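Local coordinates for protein response regulator FixJ (Bradyrhizobium japonicum, PDB 5XT2) that acts as a two-component response regulator that, once activated by FixL, induces expression of the nitrogen-fixation regulatory genes nifA and fixK, at residues S64-P69 with I91-G96; I17-D22 with V41-D46; D45-F50 with P69-I74. One frame throughout, in Å; residues are numbered along the deposited sequence.

How the interactions relate
All three contacts belong to the receiver domain. Interactions 1 and 2 hold strands of one parallel sheet: interaction 1 is fully buried and pairs strands 61-65 and 89-94, while interaction 2 is partly buried and pairs strand 16-20 with the outermost strand 40-44. Both rest on backbone hydrogen bonds, and both run at their C-terminal ends into acidic residues around one magnesium ion, with Asp-65 from the first and Asp-22 from the second as its protein ligands. Interaction 3 lies nearer the surface. It has no hydrogen bond across it and is a small apolar contact between helix 47-53, which follows strand 40-44, and the loop that follows strand 61-65.

Interaction 1: residues S64-P69 with I91-G96; sequences SDVRMP and IMTGHG. With MG (magnesium ion), chain F; FMT (formic acid), chain J.
Val-66 N gives the shorter of two backbone hydrogen bonds between these parallel strand ends, reaching Met-92 O at 2.7 Å. One residue pair earlier, Met-92 N donates to Ser-64 O at 2.9 Å in an almost straight bond (173° at the hydrogen). Met-92 O is gripped a second time by water 1, which also donates to OD1 of Asp-65 and so ties the carboxylate to the neighbouring strand. With CG anti to the backbone N (chi1 160°), Asp-65 directs OD2 to the magnesium ion at 2.2 Å. Its OD1 accepts from Arg-67 N at 2.6 Å, met from above the carboxylate plane, and this Asx turn, together with the metal on OD2, holds the carboxylate in its orientation. Asp-22 OD1 and three waters also bind the metal; one of the waters, water 2, donates to Arg-67 O. Its place at the end of this strand, bound to magnesium, is consistent with Asp-65 being the phosphoacceptor, as in CheY-like receivers.

Beyond the polar atoms, Val-66 and Ile-91 cross at about a right angle, Val-66 CB meeting Ile-91 CG2 at 3.4 Å. The CG1 branch of Val-66 lies against Thr-93 CB at 3.6 Å, while Thr-93 turns OG1 to Gly-94 O. On the face shared with Asp-65, the Met-92 chain bends at its last torsion and lays CE near the Ser-64 backbone. Helix 98-106 covers Val-66 and Ile-91 through Leu-100 and Ala-104, helix 24-35 packs on Met-92, and strands 16-20 and 111-115 continue the sheet beyond strands 61-65 and 89-94.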
ATOM      1  N   SER A  64       1.168 -13.762  10.385  1.00 18.69           N
ATOM      2  CA  SER A  64       1.229 -13.364  11.790  1.00 18.43           C
ATOM      3  C   SER A  64       0.406 -14.276  12.690  1.00 23.60           C
ATOM      4  O   SER A  64      -0.663 -14.750  12.312  1.00 19.45           O
ATOM      5  CB  SER A  64       0.743 -11.922  12.010  1.00 18.76           C
ATOM      6  OG  SER A  64       0.966 -11.447  13.334  1.00 18.96           O
ATOM      7  N   ASP A  65       0.893 -14.474  13.914  1.00 20.23           N
ATOM      8  CA  ASP A  65       0.118 -15.167  14.937  1.00 16.63           C
ATOM      9  C   ASP A  65      -1.104 -14.327  15.290  1.00 16.31           C
ATOM     10  O   ASP A  65      -0.975 -13.151  15.613  1.00 18.72           O
ATOM     11  CB  ASP A  65       1.050 -15.421  16.134  1.00 17.15           C
ATOM     12  CG  ASP A  65       0.348 -15.704  17.458  1.00 16.79           C
ATOM     13  OD1 ASP A  65      -0.878 -16.021  17.515  1.00 16.07           O
ATOM     14  OD2 ASP A  65       1.086 -15.672  18.484  1.00 17.48           O
ATOM     15  N   VAL A  66      -2.305 -14.909  15.214  1.00 18.10           N
ATOM     16  CA  VAL A  66      -3.496 -14.080  15.486  1.00 15.66           C
ATOM     17  C   VAL A  66      -3.505 -13.560  16.917  1.00 16.06           C
ATOM     18  O   VAL A  66      -4.268 -12.639  17.241  1.00 16.51           O
ATOM     19  CB  VAL A  66      -4.825 -14.839  15.198  1.00 15.18           C
ATOM     20  CG1 VAL A  66      -5.004 -15.950  16.172  1.00 14.86           C
ATOM     21  CG2 VAL A  66      -6.046 -13.882  15.279  1.00 15.56           C
ATOM     22  N   ARG A  67      -2.672 -14.095  17.779  1.00 16.17           N
ATOM     23  CA  ARG A  67      -2.643 -13.658  19.154  1.00 16.80           C
ATOM     24  C   ARG A  67      -1.222 -13.268  19.552  1.00 17.64           C
ATOM     25  O   ARG A  67      -0.792 -13.472  20.692  1.00 18.21           O
ATOM     26  CB  ARG A  67      -3.199 -14.746  20.067  1.00 16.49           C
ATOM     27  CG  ARG A  67      -4.711 -14.544  20.291  1.00 29.66           C
ATOM     28  CD  ARG A  67      -5.365 -15.705  21.003  1.00 37.93           C
ATOM     29  NE  ARG A  67      -5.639 -15.363  22.398  1.00 47.08           N
ATOM     30  CZ  ARG A  67      -5.918 -16.239  23.363  1.00 54.62           C
ATOM     31  NH1 ARG A  67      -5.997 -17.549  23.111  1.00 62.97           N
ATOM     32  NH2 ARG A  67      -6.125 -15.798  24.594  1.00 53.20           N
ATOM     33  N   MET A  68      -0.462 -12.733  18.622  1.00 17.96           N
ATOM     34  CA  MET A  68       0.819 -12.168  19.008  1.00 23.83           C
ATOM     35  C   MET A  68       0.654 -11.150  20.147  1.00 20.22           C
ATOM     36  O   MET A  68      -0.092 -10.170  19.979  1.00 21.18           O
ATOM     37  CB  MET A  68       1.461 -11.497  17.814  1.00 19.62           C
ATOM     38  CG  MET A  68       2.812 -11.009  18.091  1.00 26.25           C
ATOM     39  SD  MET A  68       3.926 -12.408  17.926  1.00 24.72           S
ATOM     40  CE  MET A  68       5.166 -11.938  19.190  1.00 34.55           C
ATOM     41  N   PRO A  69       1.336 -11.314  21.282  1.00 21.10           N
ATOM     42  CA  PRO A  69       1.240 -10.324  22.369  1.00 22.50           C
ATOM     43  C   PRO A  69       1.573  -8.933  21.875  1.00 23.67           C
ATOM     44  O   PRO A  69       2.617  -8.709  21.250  1.00 24.26           O
ATOM     45  CB  PRO A  69       2.283 -10.803  23.378  1.00 23.52           C
ATOM     46  CG  PRO A  69       2.754 -12.126  22.907  1.00 22.54           C
ATOM     47  CD  PRO A  69       2.494 -12.203  21.450  1.00 21.39           C
ATOM     48  N   ILE A  91      -3.294 -14.656   8.457  1.00 23.86           N
ATOM     49  CA  ILE A  91      -3.453 -14.801   9.893  1.00 16.50           C
ATOM     50  C   ILE A  91      -3.396 -16.283  10.243  1.00 18.48           C
ATOM     51  O   ILE A  91      -4.118 -17.107   9.647  1.00 17.67           O
ATOM     52  CB  ILE A  91      -4.773 -14.179  10.363  1.00 16.31           C
ATOM     53  CG1 ILE A  91      -4.780 -12.677  10.090  1.00 17.03           C
ATOM     54  CG2 ILE A  91      -4.892 -14.345  11.819  1.00 15.77           C
ATOM     55  CD1 ILE A  91      -3.739 -11.942  10.887  1.00 17.27           C
ATOM     56  N   MET A  92      -2.537 -16.630  11.202  1.00 15.86           N
ATOM     57  CA  MET A  92      -2.418 -17.983  11.711  1.00 15.63           C
ATOM     58  C   MET A  92      -3.176 -18.037  13.021  1.00 15.05           C
ATOM     59  O   MET A  92      -2.894 -17.246  13.950  1.00 15.02           O
ATOM     60  CB  MET A  92      -0.960 -18.346  11.919  1.00 16.15           C
ATOM     61  CG  MET A  92      -0.245 -18.678  10.641  1.00 25.55           C
ATOM     62  SD  MET A  92       1.456 -19.149  11.022  1.00 41.98           S
ATOM     63  CE  MET A  92       1.998 -17.789  12.098  1.00 29.55           C
ATOM     64  N   THR A  93      -4.154 -18.931  13.091  1.00 14.84           N
ATOM     65  CA  THR A  93      -5.012 -19.029  14.259  1.00 14.54           C
ATOM     66  C   THR A  93      -5.127 -20.479  14.751  1.00 19.72           C
ATOM     67  O   THR A  93      -5.026 -21.445  13.972  1.00 21.67           O
ATOM     68  CB  THR A  93      -6.372 -18.484  13.932  1.00 14.58           C
ATOM     69  OG1 THR A  93      -7.231 -18.654  15.060  1.00 22.86           O
ATOM     70  CG2 THR A  93      -6.934 -19.257  12.802  1.00 14.88           C
ATOM     71  N   GLY A  94      -5.326 -20.631  16.054  1.00 14.56           N
ATOM     72  CA  GLY A  94      -5.805 -21.881  16.564  1.00 14.81           C
ATOM     73  C   GLY A  94      -7.330 -21.920  16.525  1.00 17.73           C
ATOM     74  O   GLY A  94      -7.964 -20.871  16.571  1.00 17.14           O
ATOM     75  N   HIS A  95      -7.878 -23.147  16.459  1.00 21.59           N
ATOM     76  CA  HIS A  95      -9.314 -23.373  16.277  1.00 37.03           C
ATOM     77  C   HIS A  95     -10.166 -22.499  17.208  1.00 45.77           C
ATOM     78  O   HIS A  95     -11.092 -21.808  16.747  1.00 48.09           O
ATOM     79  CB  HIS A  95      -9.601 -24.873  16.461  1.00 16.67           C
ATOM     80  CG  HIS A  95      -9.158 -25.704  15.294  1.00 34.02           C
ATOM     81  ND1 HIS A  95      -9.753 -25.625  14.050  1.00 44.58           N
ATOM     82  CD2 HIS A  95      -8.102 -26.535  15.143  1.00 33.70           C
ATOM     83  CE1 HIS A  95      -9.128 -26.433  13.208  1.00 42.17           C
ATOM     84  NE2 HIS A  95      -8.113 -26.987  13.844  1.00 34.37           N
ATOM     85  N   GLY A  96      -9.804 -22.439  18.505  1.00 15.96           N
ATOM     86  CA  GLY A  96     -10.563 -21.619  19.433  1.00 16.33           C
ATOM     87  C   GLY A  96     -10.601 -20.142  19.062  1.00 33.34           C
ATOM     88  O   GLY A  96     -11.573 -19.444  19.359  1.00 38.04           O
TER
HETATM   89 MG    MG F 301       1.547 -16.870  20.224  1.00 54.03          MG
HETATM   90  C   FMT J 305      -3.004 -20.657  19.213  1.00 50.81           C
HETATM   91  O1  FMT J 305      -1.851 -20.514  19.665  1.00 48.01           O
HETATM   92  O2  FMT J 305      -3.755 -19.713  18.857  1.00 50.70           O
HETATM   93  O   HOH W   1      -1.470 -18.461  16.384  1.00 25.46           O
HETATM   94  O   HOH W   2       0.806 -15.617  21.734  1.00 22.75           O
HETATM   95  O   HOH W   3      -0.337 -17.636  19.521  1.00 12.59           O
HETATM   96  O   HOH W   4       2.029 -18.239  18.751  1.00 11.89           O

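Interaction 2: residues I17-D22 with V41-D46; sequences IYVIDD and VTLFDD. With MG (magnesium ion), chain F.
Tyr-18 and Phe-44 lie side by side on one face of the sheet and point the same way, with Phe-44 CE2 3.8 Å from Tyr-18 CB. Both keep CG beside the backbone N and anti to the carbonyl carbon (chi1 -57° for Phe-44), which carries the two rings off the sheet together. At the edge of the tyrosine ring stands Thr-42, its CB 4.0 Å from Tyr-18 CD1. The phenylalanine ring in turn presents its own edge to Val-19 O, which lies in the ring plane 3.6 Å from Phe-44 CD2. Replacing Phe-44 by an alanine is likely to open a gap beside Tyr-18 CB and leave the Phe-50 ring without its edge-to-face partner.

On the opposite face Val-19 and Leu-43 also run alongside one another, Leu-43 CD2 meeting Val-19 CB at 3.8 Å. Between the faces, four backbone hydrogen bonds alternate from strand to strand, from Thr-42 N to Ile-17 O at the start to the longer bond of Asp-21 N to Phe-44 O (3.2 Å) at the end.

There the chain turns to the metal. Asp-22 OD1 binds the magnesium ion at 2.1 Å, while its OD2 accepts from water 2, a metal ligand. Asp-21 acts at one remove: its OD1 accepts from metal-bound water 4 as well as from Asp-23 N.

Strand 40-44 is the outermost of the sheet, joined to strand 16-20 through helix 24-35 in a beta-alpha-beta unit. That helix packs on the face of Val-41 and Leu-43, helix 47-53 covers Ile-20 and Phe-44, and strand 61-65 adjoins strand 16-20 on its other side.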
ATOM      1  N   ILE A  17       8.745 -13.073   2.928  1.00 32.11           N
ATOM      2  CA  ILE A  17       7.744 -13.269   3.969  1.00 29.66           C
ATOM      3  C   ILE A  17       8.281 -12.719   5.278  1.00 29.43           C
ATOM      4  O   ILE A  17       9.399 -13.063   5.678  1.00 34.96           O
ATOM      5  CB  ILE A  17       7.394 -14.751   4.121  1.00 28.73           C
ATOM      6  CG1 ILE A  17       7.270 -15.376   2.722  1.00 29.90           C
ATOM      7  CG2 ILE A  17       6.167 -14.926   5.030  1.00 26.36           C
ATOM      8  CD1 ILE A  17       6.164 -14.791   1.878  1.00 29.51           C
ATOM      9  N   TYR A  18       7.489 -11.896   5.947  1.00 28.17           N
ATOM     10  CA  TYR A  18       7.785 -11.448   7.295  1.00 27.85           C
ATOM     11  C   TYR A  18       6.895 -12.207   8.272  1.00 25.77           C
ATOM     12  O   TYR A  18       5.696 -11.914   8.364  1.00 24.45           O
ATOM     13  CB  TYR A  18       7.563  -9.944   7.445  1.00 28.32           C
ATOM     14  CG  TYR A  18       8.126  -9.130   6.325  1.00 30.83           C
ATOM     15  CD1 TYR A  18       9.491  -8.905   6.263  1.00 37.66           C
ATOM     16  CD2 TYR A  18       7.310  -8.567   5.334  1.00 30.34           C
ATOM     17  CE1 TYR A  18      10.053  -8.149   5.249  1.00 34.58           C
ATOM     18  CE2 TYR A  18       7.875  -7.817   4.297  1.00 34.10           C
ATOM     19  CZ  TYR A  18       9.273  -7.618   4.278  1.00 34.58           C
ATOM     20  OH  TYR A  18       9.942  -6.914   3.298  1.00 37.00           O
ATOM     21  N   VAL A  19       7.493 -13.130   9.043  1.00 25.74           N
ATOM     22  CA  VAL A  19       6.776 -14.000   9.974  1.00 24.10           C
ATOM     23  C   VAL A  19       6.753 -13.370  11.362  1.00 23.78           C
ATOM     24  O   VAL A  19       7.788 -12.951  11.872  1.00 25.12           O
ATOM     25  CB  VAL A  19       7.452 -15.375  10.044  1.00 24.58           C
ATOM     26  CG1 VAL A  19       6.868 -16.212  11.165  1.00 23.25           C
ATOM     27  CG2 VAL A  19       7.426 -16.068   8.691  1.00 25.15           C
ATOM     28  N   ILE A  20       5.595 -13.318  12.002  1.00 22.27           N
ATOM     29  CA  ILE A  20       5.492 -12.747  13.341  1.00 23.56           C
ATOM     30  C   ILE A  20       4.853 -13.790  14.256  1.00 28.18           C
ATOM     31  O   ILE A  20       3.665 -14.118  14.101  1.00 29.21           O
ATOM     32  CB  ILE A  20       4.686 -11.436  13.349  1.00 22.02           C
ATOM     33  CG1 ILE A  20       5.269 -10.434  12.324  1.00 23.41           C
ATOM     34  CG2 ILE A  20       4.574 -10.852  14.791  1.00 22.22           C
ATOM     35  CD1 ILE A  20       4.331  -9.287  11.968  1.00 23.37           C
ATOM     36  N   ASP A  21       5.622 -14.298  15.217  1.00 21.50           N
ATOM     37  CA  ASP A  21       5.082 -15.310  16.106  1.00 20.61           C
ATOM     38  C   ASP A  21       5.952 -15.417  17.352  1.00 21.66           C
ATOM     39  O   ASP A  21       7.180 -15.437  17.248  1.00 26.98           O
ATOM     40  CB  ASP A  21       5.001 -16.650  15.387  1.00 20.21           C
ATOM     41  CG  ASP A  21       3.934 -17.570  15.963  1.00 31.06           C
ATOM     42  OD1 ASP A  21       3.973 -17.828  17.204  1.00 38.24           O
ATOM     43  OD2 ASP A  21       3.072 -18.038  15.165  1.00 32.27           O
ATOM     44  N   ASP A  22       5.322 -15.489  18.527  1.00 21.19           N
ATOM     45  CA  ASP A  22       6.122 -15.666  19.728  1.00 22.39           C
ATOM     46  C   ASP A  22       6.497 -17.120  19.995  1.00 22.56           C
ATOM     47  O   ASP A  22       7.282 -17.378  20.910  1.00 23.83           O
ATOM     48  CB  ASP A  22       5.402 -15.083  20.948  1.00 22.29           C
ATOM     49  CG  ASP A  22       4.028 -15.649  21.132  1.00 22.07           C
ATOM     50  OD1 ASP A  22       3.549 -16.357  20.197  1.00 22.11           O
ATOM     51  OD2 ASP A  22       3.420 -15.389  22.198  1.00 20.89           O
ATOM     52  N   VAL A  41      12.701 -14.910   3.915  1.00 40.57           N
ATOM     53  CA  VAL A  41      12.052 -14.906   5.232  1.00 35.03           C
ATOM     54  C   VAL A  41      12.775 -13.936   6.163  1.00 35.60           C
ATOM     55  O   VAL A  41      14.002 -13.867   6.171  1.00 42.83           O
ATOM     56  CB  VAL A  41      12.028 -16.313   5.866  1.00 34.18           C
ATOM     57  CG1 VAL A  41      11.447 -16.255   7.256  1.00 32.11           C
ATOM     58  CG2 VAL A  41      11.273 -17.295   5.009  1.00 33.65           C
ATOM     59  N   THR A  42      12.010 -13.183   6.941  1.00 33.87           N
ATOM     60  CA  THR A  42      12.495 -12.480   8.117  1.00 34.23           C
ATOM     61  C   THR A  42      11.565 -12.875   9.241  1.00 31.85           C
ATOM     62  O   THR A  42      10.342 -12.825   9.061  1.00 29.95           O
ATOM     63  CB  THR A  42      12.458 -10.965   7.933  1.00 36.88           C
ATOM     64  OG1 THR A  42      13.282 -10.602   6.830  1.00 47.88           O
ATOM     65  CG2 THR A  42      12.915 -10.254   9.182  1.00 35.57           C
ATOM     66  N   LEU A  43      12.127 -13.279  10.383  1.00 32.16           N
ATOM     67  CA  LEU A  43      11.347 -13.635  11.562  1.00 30.27           C
ATOM     68  C   LEU A  43      11.316 -12.472  12.541  1.00 30.44           C
ATOM     69  O   LEU A  43      12.335 -11.829  12.794  1.00 32.47           O
ATOM     70  CB  LEU A  43      11.948 -14.842  12.263  1.00 30.73           C
ATOM     71  CG  LEU A  43      12.236 -16.073  11.414  1.00 34.37           C
ATOM     72  CD1 LEU A  43      12.884 -17.138  12.295  1.00 32.91           C
ATOM     73  CD2 LEU A  43      10.962 -16.613  10.796  1.00 29.28           C
ATOM     74  N   PHE A  44      10.153 -12.211  13.108  1.00 28.60           N
ATOM     75  CA  PHE A  44      10.032 -11.327  14.256  1.00 28.79           C
ATOM     76  C   PHE A  44       9.452 -12.113  15.428  1.00 27.46           C
ATOM     77  O   PHE A  44       8.328 -12.624  15.347  1.00 25.59           O
ATOM     78  CB  PHE A  44       9.163 -10.128  13.902  1.00 28.31           C
ATOM     79  CG  PHE A  44       9.669  -9.355  12.723  1.00 31.18           C
ATOM     80  CD1 PHE A  44      10.435  -8.217  12.901  1.00 31.99           C
ATOM     81  CD2 PHE A  44       9.385  -9.763  11.430  1.00 30.33           C
ATOM     82  CE1 PHE A  44      10.902  -7.501  11.815  1.00 33.37           C
ATOM     83  CE2 PHE A  44       9.839  -9.035  10.345  1.00 32.79           C
ATOM     84  CZ  PHE A  44      10.603  -7.913  10.532  1.00 32.84           C
ATOM     85  N   ASP A  45      10.216 -12.237  16.506  1.00 28.63           N
ATOM     86  CA  ASP A  45       9.678 -12.863  17.708  1.00 27.68           C
ATOM     87  C   ASP A  45       8.993 -11.861  18.615  1.00 27.50           C
ATOM     88  O   ASP A  45       8.492 -12.253  19.675  1.00 30.58           O
ATOM     89  CB  ASP A  45      10.766 -13.592  18.501  1.00 29.20           C
ATOM     90  CG  ASP A  45      11.933 -12.701  18.855  1.00 46.18           C
ATOM     91  OD1 ASP A  45      13.027 -13.260  19.199  1.00 49.77           O
ATOM     92  OD2 ASP A  45      11.761 -11.449  18.767  1.00 49.10           O
ATOM     93  N   ASP A  46       8.944 -10.593  18.197  1.00 28.17           N
ATOM     94  CA  ASP A  46       8.518  -9.489  19.046  1.00 28.75           C
ATOM     95  C   ASP A  46       7.708  -8.477  18.228  1.00 30.34           C
ATOM     96  O   ASP A  46       8.153  -8.030  17.164  1.00 29.88           O
ATOM     97  CB  ASP A  46       9.751  -8.817  19.694  1.00 31.37           C
ATOM     98  CG  ASP A  46       9.403  -7.534  20.387  1.00 48.96           C
ATOM     99  OD1 ASP A  46       9.840  -6.473  19.921  1.00 58.53           O
ATOM    100  OD2 ASP A  46       8.650  -7.589  21.384  1.00 64.98           O
TER
HETATM  101 MG    MG F 301       1.547 -16.870  20.224  1.00 54.03          MG
HETATM  102  O   HOH W   4       2.029 -18.239  18.751  1.00 11.89           O
HETATM  103  O   HOH W   2       0.806 -15.617  21.734  1.00 22.75           O
HETATM  104  O   HOH W   3      -0.337 -17.636  19.521  1.00 12.59           O

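Interaction 3: residues D45-F50 with P69-I74; sequences DDAQAF and PGLDGI
Ala-47, which packs on Leu-71, opens a helix capped by Asp-46, whose OD1 accepts from Ala-49 N at 2.9 Å. The donor comes from above the carboxylate plane, about 40° out of it. The carbonyl of the same aspartate takes Phe-50 N, so Asp-46 holds the first turn through both its side chain and its backbone.

Across the contact, the methyl group of Ala-47 touches two places on the loop: its CB is 3.7 Å from Leu-71 CB and 3.5 Å from Pro-69 O. In this CheY-like fold the loop leads from strand 61-65 into helix 73-82, whose N-cap, Asp-72, accepts from Glu-75 N. The first torsion of Leu-71 (chi1 -169°) extends the side chain away from its own N, and its CD2 lies 4.2 Å from Phe-50 CD2, one turn further along the helix. Between Pro-69 and Leu-71 the chain turns through Gly-70 at a positive phi of 90°, where a side chain would press on the preceding carbonyl oxygen.

Leu-76 of helix 73-82 touches both Leu-71 and Phe-50, carrying the apolar contact on from the loop to that helix. Towards the metal site, Pro-69 packs on Asp-22, and the nearest atom of its side chain is about 5 Å from the magnesium ion.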
ATOM      1  N   ASP A  45      10.216 -12.237  16.506  1.00 28.63           N
ATOM      2  CA  ASP A  45       9.678 -12.863  17.708  1.00 27.68           C
ATOM      3  C   ASP A  45       8.993 -11.861  18.615  1.00 27.50           C
ATOM      4  O   ASP A  45       8.492 -12.253  19.675  1.00 30.58           O
ATOM      5  CB  ASP A  45      10.766 -13.592  18.501  1.00 29.20           C
ATOM      6  CG  ASP A  45      11.933 -12.701  18.855  1.00 46.18           C
ATOM      7  OD1 ASP A  45      13.027 -13.260  19.199  1.00 49.77           O
ATOM      8  OD2 ASP A  45      11.761 -11.449  18.767  1.00 49.10           O
ATOM      9  N   ASP A  46       8.944 -10.593  18.197  1.00 28.17           N
ATOM     10  CA  ASP A  46       8.518  -9.489  19.046  1.00 28.75           C
ATOM     11  C   ASP A  46       7.708  -8.477  18.228  1.00 30.34           C
ATOM     12  O   ASP A  46       8.153  -8.030  17.164  1.00 29.88           O
ATOM     13  CB  ASP A  46       9.751  -8.817  19.694  1.00 31.37           C
ATOM     14  CG  ASP A  46       9.403  -7.534  20.387  1.00 48.96           C
ATOM     15  OD1 ASP A  46       9.840  -6.473  19.921  1.00 58.53           O
ATOM     16  OD2 ASP A  46       8.650  -7.589  21.384  1.00 64.98           O
ATOM     17  N   ALA A  47       6.551  -8.072  18.761  1.00 27.46           N
ATOM     18  CA  ALA A  47       5.674  -7.162  18.034  1.00 27.15           C
ATOM     19  C   ALA A  47       6.397  -5.881  17.616  1.00 44.15           C
ATOM     20  O   ALA A  47       6.392  -5.513  16.426  1.00 52.68           O
ATOM     21  CB  ALA A  47       4.460  -6.822  18.895  1.00 28.64           C
ATOM     22  N   GLN A  48       7.022  -5.163  18.574  1.00 32.56           N
ATOM     23  CA  GLN A  48       7.564  -3.855  18.193  1.00 40.46           C
ATOM     24  C   GLN A  48       8.849  -3.965  17.390  1.00 40.51           C
ATOM     25  O   GLN A  48       9.221  -3.003  16.706  1.00 39.68           O
ATOM     26  CB  GLN A  48       7.800  -2.951  19.435  1.00 43.95           C
ATOM     27  CG  GLN A  48       7.916  -1.449  19.026  1.00 46.60           C
ATOM     28  CD  GLN A  48       6.648  -0.711  19.367  1.00 55.18           C
ATOM     29  OE1 GLN A  48       5.941  -1.125  20.298  1.00 58.66           O
ATOM     30  NE2 GLN A  48       6.310   0.343  18.602  1.00 58.67           N
ATOM     31  N   ALA A  49       9.532  -5.108  17.434  1.00 34.18           N
ATOM     32  CA  ALA A  49      10.578  -5.277  16.451  1.00 35.28           C
ATOM     33  C   ALA A  49       9.997  -5.204  15.036  1.00 34.24           C
ATOM     34  O   ALA A  49      10.513  -4.470  14.166  1.00 35.84           O
ATOM     35  CB  ALA A  49      11.311  -6.577  16.683  1.00 35.03           C
ATOM     36  N   PHE A  50       8.862  -5.888  14.807  1.00 31.78           N
ATOM     37  CA  PHE A  50       8.218  -5.771  13.503  1.00 30.99           C
ATOM     38  C   PHE A  50       7.760  -4.334  13.224  1.00 37.46           C
ATOM     39  O   PHE A  50       7.961  -3.818  12.117  1.00 33.06           O
ATOM     40  CB  PHE A  50       7.039  -6.724  13.369  1.00 28.48           C
ATOM     41  CG  PHE A  50       6.216  -6.459  12.125  1.00 27.89           C
ATOM     42  CD1 PHE A  50       6.642  -6.901  10.888  1.00 28.19           C
ATOM     43  CD2 PHE A  50       5.049  -5.734  12.194  1.00 27.40           C
ATOM     44  CE1 PHE A  50       5.904  -6.638   9.729  1.00 27.94           C
ATOM     45  CE2 PHE A  50       4.293  -5.468  11.035  1.00 29.17           C
ATOM     46  CZ  PHE A  50       4.714  -5.921   9.813  1.00 31.33           C
ATOM     47  N   PRO A  69       1.336 -11.314  21.282  1.00 21.10           N
ATOM     48  CA  PRO A  69       1.240 -10.324  22.369  1.00 22.50           C
ATOM     49  C   PRO A  69       1.573  -8.933  21.875  1.00 23.67           C
ATOM     50  O   PRO A  69       2.617  -8.709  21.250  1.00 24.26           O
ATOM     51  CB  PRO A  69       2.283 -10.803  23.378  1.00 23.52           C
ATOM     52  CG  PRO A  69       2.754 -12.126  22.907  1.00 22.54           C
ATOM     53  CD  PRO A  69       2.494 -12.203  21.450  1.00 21.39           C
ATOM     54  N   GLY A  70       0.691  -7.992  22.168  1.00 24.28           N
ATOM     55  CA  GLY A  70       0.888  -6.620  21.755  1.00 25.66           C
ATOM     56  C   GLY A  70       0.301  -6.298  20.406  1.00 25.42           C
ATOM     57  O   GLY A  70       0.036  -5.135  20.119  1.00 31.67           O
ATOM     58  N   LEU A  71       0.011  -7.309  19.603  1.00 24.03           N
ATOM     59  CA  LEU A  71      -0.278  -7.072  18.204  1.00 23.40           C
ATOM     60  C   LEU A  71      -1.127  -8.210  17.651  1.00 21.78           C
ATOM     61  O   LEU A  71      -0.650  -8.983  16.808  1.00 20.16           O
ATOM     62  CB  LEU A  71       1.051  -6.929  17.451  1.00 25.57           C
ATOM     63  CG  LEU A  71       0.960  -6.420  16.020  1.00 25.73           C
ATOM     64  CD1 LEU A  71       0.490  -5.000  16.054  1.00 28.80           C
ATOM     65  CD2 LEU A  71       2.275  -6.510  15.296  1.00 24.11           C
ATOM     66  N   ASP A  72      -2.373  -8.358  18.130  1.00 20.50           N
ATOM     67  CA  ASP A  72      -3.181  -9.473  17.652  1.00 19.11           C
ATOM     68  C   ASP A  72      -3.726  -9.151  16.254  1.00 26.63           C
ATOM     69  O   ASP A  72      -3.403  -8.119  15.662  1.00 31.35           O
ATOM     70  CB  ASP A  72      -4.274  -9.833  18.662  1.00 19.18           C
ATOM     71  CG  ASP A  72      -5.318  -8.747  18.873  1.00 45.11           C
ATOM     72  OD1 ASP A  72      -5.462  -7.815  18.042  1.00 54.93           O
ATOM     73  OD2 ASP A  72      -6.028  -8.861  19.899  1.00 44.09           O
ATOM     74  N   GLY A  73      -4.537 -10.047  15.683  1.00 19.28           N
ATOM     75  CA  GLY A  73      -4.903  -9.882  14.275  1.00 18.03           C
ATOM     76  C   GLY A  73      -5.593  -8.563  13.998  1.00 19.15           C
ATOM     77  O   GLY A  73      -5.275  -7.869  13.031  1.00 34.11           O
ATOM     78  N   ILE A  74      -6.528  -8.181  14.864  1.00 19.75           N
ATOM     79  CA  ILE A  74      -7.186  -6.886  14.730  1.00 21.04           C
ATOM     80  C   ILE A  74      -6.179  -5.753  14.862  1.00 22.19           C
ATOM     81  O   ILE A  74      -6.186  -4.808  14.070  1.00 23.27           O
ATOM     82  CB  ILE A  74      -8.297  -6.775  15.778  1.00 21.75           C
ATOM     83  CG1 ILE A  74      -9.344  -7.863  15.526  1.00 20.76           C
ATOM     84  CG2 ILE A  74      -8.853  -5.362  15.833  1.00 23.46           C
ATOM     85  CD1 ILE A  74     -10.035  -8.257  16.815  1.00 20.94           C
TER